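PDB 3B5O: CADD-like protein of unknown function from Nostoc punctiforme, which is of unknown function but resembles the helical CADD protein and probably acts as an oxidoreductase. Local coordinates for residues A[97-100]-A[101-105]. Residues are numbered along the deposited sequence; the frame is centred on the assembly and turned at random.
Sequences TLLA and DGLEE
Four consecutive i to i+4 backbone hydrogen bonds tie Thr97, Leu98, Leu99 and Ala100 to Asp101, Gly102, Leu103 and Glu104, making this one unbroken run of alpha-helix within helix 95-107 of an all-helical fold of the heme-oxygenase-like clan, to which CADD-like proteins belong. The bond from Asp101 N to Thr97 O is the shortest at 2.7 Å and nearly straight, with an N-H...O angle of 165°. Gly102 N reaches Leu98 O at 3.0 Å along a more bent path, its donor tilted 35° out of the carbonyl plane.

The helix is amphipathic: Leu99, Ala100 and Leu103 face inward, and Asp101 lies on the exposed side. Leu99 and Leu103 lie alongside each other and point the same way, with Leu99 CD1 4.1 Å from Leu103 CD1. Leu99 carries its CG straight outward from the helix, and Leu103 does the reaching: with CG anti to its carbonyl carbon (chi1 -66°), its branch leans back along the axis toward Leu99. Helix 38-68 closes over the pair, Tyr48 touching Leu99 and Met45 touching Leu103, while Val111 in the loop after the helix packs on Leu103 and Ala100. An alanine in place of Leu103 would probably leave Leu99 CD1 without its neighbour one turn on and open a gap facing Met45 and Val111.

The more exposed flank is polar. Near the start of the helix, Thr97 N is hydrogen-bonded to Ser94 OG. Thr97 and Asp101 also run side by side, and because Thr97 OG1 makes its hydrogen bond outside residues 97-105, it is the methyl of the threonine that faces the carboxylate, with Thr97 CG2 3.4 Å from Asp101 OD2.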
ATOM      1  N   THR A  97      -0.472  10.531  -9.282  1.00 19.01           N
ATOM      2  CA  THR A  97      -1.168  11.335 -10.266  1.00 19.53           C
ATOM      3  C   THR A  97      -1.810  10.489 -11.354  1.00 19.23           C
ATOM      4  O   THR A  97      -2.934  10.798 -11.773  1.00 21.89           O
ATOM      5  CB  THR A  97      -0.220  12.385 -10.836  1.00 19.12           C
ATOM      6  OG1 THR A  97       0.037  13.329  -9.800  1.00 20.65           O
ATOM      7  CG2 THR A  97      -0.849  13.095 -12.040  1.00 21.54           C
ATOM      8  N   LEU A  98      -1.127   9.436 -11.790  1.00 19.74           N
ATOM      9  CA  LEU A  98      -1.708   8.530 -12.797  1.00 20.04           C
ATOM     10  C   LEU A  98      -3.015   7.932 -12.283  1.00 20.94           C
ATOM     11  O   LEU A  98      -4.007   7.872 -12.992  1.00 22.43           O
ATOM     12  CB  LEU A  98      -0.730   7.437 -13.189  1.00 21.57           C
ATOM     13  CG  LEU A  98       0.520   7.877 -13.953  1.00 23.04           C
ATOM     14  CD1 LEU A  98       1.492   6.715 -14.100  1.00 27.52           C
ATOM     15  CD2 LEU A  98       0.155   8.452 -15.343  1.00 26.16           C
ATOM     16  N   LEU A  99      -3.011   7.482 -11.038  1.00 20.34           N
ATOM     17  CA  LEU A  99      -4.231   6.965 -10.444  1.00 20.65           C
ATOM     18  C   LEU A  99      -5.305   8.040 -10.322  1.00 20.80           C
ATOM     19  O   LEU A  99      -6.458   7.840 -10.737  1.00 21.86           O
ATOM     20  CB  LEU A  99      -3.932   6.348  -9.067  1.00 20.47           C
ATOM     21  CG  LEU A  99      -5.137   5.843  -8.281  1.00 21.79           C
ATOM     22  CD1 LEU A  99      -5.839   4.708  -9.035  1.00 23.45           C
ATOM     23  CD2 LEU A  99      -4.680   5.373  -6.885  1.00 23.54           C
ATOM     24  N   ALA A 100      -4.944   9.199  -9.771  1.00 21.19           N
ATOM     25  CA  ALA A 100      -5.918  10.246  -9.529  1.00 21.10           C
ATOM     26  C   ALA A 100      -6.512  10.752 -10.844  1.00 22.48           C
ATOM     27  O   ALA A 100      -7.732  10.927 -10.958  1.00 23.42           O
ATOM     28  CB  ALA A 100      -5.286  11.408  -8.737  1.00 22.97           C
ATOM     29  N   ASP A 101      -5.648  10.990 -11.826  1.00 23.34           N
ATOM     30  CA  ASP A 101      -6.104  11.487 -13.124  1.00 23.97           C
ATOM     31  C   ASP A 101      -6.980  10.448 -13.813  1.00 24.25           C
ATOM     32  O   ASP A 101      -7.967  10.797 -14.460  1.00 26.22           O
ATOM     33  CB  ASP A 101      -4.920  11.847 -14.031  1.00 24.44           C
ATOM     34  CG  ASP A 101      -4.313  13.196 -13.714  1.00 26.75           C
ATOM     35  OD1 ASP A 101      -4.822  13.915 -12.825  1.00 29.43           O
ATOM     36  OD2 ASP A 101      -3.323  13.530 -14.402  1.00 30.12           O
ATOM     37  N   GLY A 102      -6.612   9.178 -13.680  1.00 23.15           N
ATOM     38  CA  GLY A 102      -7.383   8.091 -14.264  1.00 24.05           C
ATOM     39  C   GLY A 102      -8.765   7.976 -13.666  1.00 24.49           C
ATOM     40  O   GLY A 102      -9.746   7.752 -14.406  1.00 25.72           O
ATOM     41  N   LEU A 103      -8.876   8.114 -12.341  1.00 24.52           N
ATOM     42  CA  LEU A 103     -10.178   8.080 -11.675  1.00 24.58           C
ATOM     43  C   LEU A 103     -11.059   9.251 -12.093  1.00 27.40           C
ATOM     44  O   LEU A 103     -12.262   9.086 -12.292  1.00 27.25           O
ATOM     45  CB  LEU A 103     -10.039   8.026 -10.142  1.00 23.76           C
ATOM     46  CG  LEU A 103      -9.406   6.755  -9.566  1.00 23.88           C
ATOM     47  CD1 LEU A 103      -9.083   6.948  -8.072  1.00 25.92           C
ATOM     48  CD2 LEU A 103     -10.300   5.495  -9.779  1.00 25.12           C
ATOM     49  N   GLU A 104     -10.450  10.421 -12.243  0.50 27.44           N
ATOM     50  CA  GLU A 104     -11.183  11.614 -12.641  0.50 30.07           C
ATOM     51  C   GLU A 104     -11.658  11.511 -14.093  0.50 28.68           C
ATOM     52  O   GLU A 104     -12.822  11.782 -14.381  0.50 30.90           O
ATOM     53  CB  GLU A 104     -10.325  12.866 -12.388  0.50 30.84           C
ATOM     54  CG  GLU A 104     -10.171  13.152 -10.890  0.50 33.33           C
ATOM     55  CD  GLU A 104      -9.214  14.286 -10.545  0.50 34.96           C
ATOM     56  OE1 GLU A 104      -8.701  14.952 -11.470  0.50 41.47           O
ATOM     57  OE2 GLU A 104      -8.983  14.504  -9.332  0.50 35.84           O
ATOM     58  N   GLU A 105     -10.774  11.080 -14.988  1.00 28.74           N
ATOM     59  CA  GLU A 105     -11.087  10.960 -16.428  1.00 29.73           C
ATOM     60  C   GLU A 105     -12.115   9.865 -16.679  1.00 30.30           C
ATOM     61  O   GLU A 105     -13.051  10.039 -17.465  1.00 32.24           O
ATOM     62  CB  GLU A 105      -9.827  10.647 -17.239  1.00 30.12           C
ATOM     63  CG  GLU A 105     -10.072  10.459 -18.745  1.00 32.68           C
ATOM     64  CD  GLU A 105      -8.878   9.879 -19.482  1.00 37.26           C
ATOM     65  OE1 GLU A 105      -7.734   9.971 -18.973  1.00 47.15           O
ATOM     66  OE2 GLU A 105      -9.081   9.311 -20.582  1.00 45.03           O
TER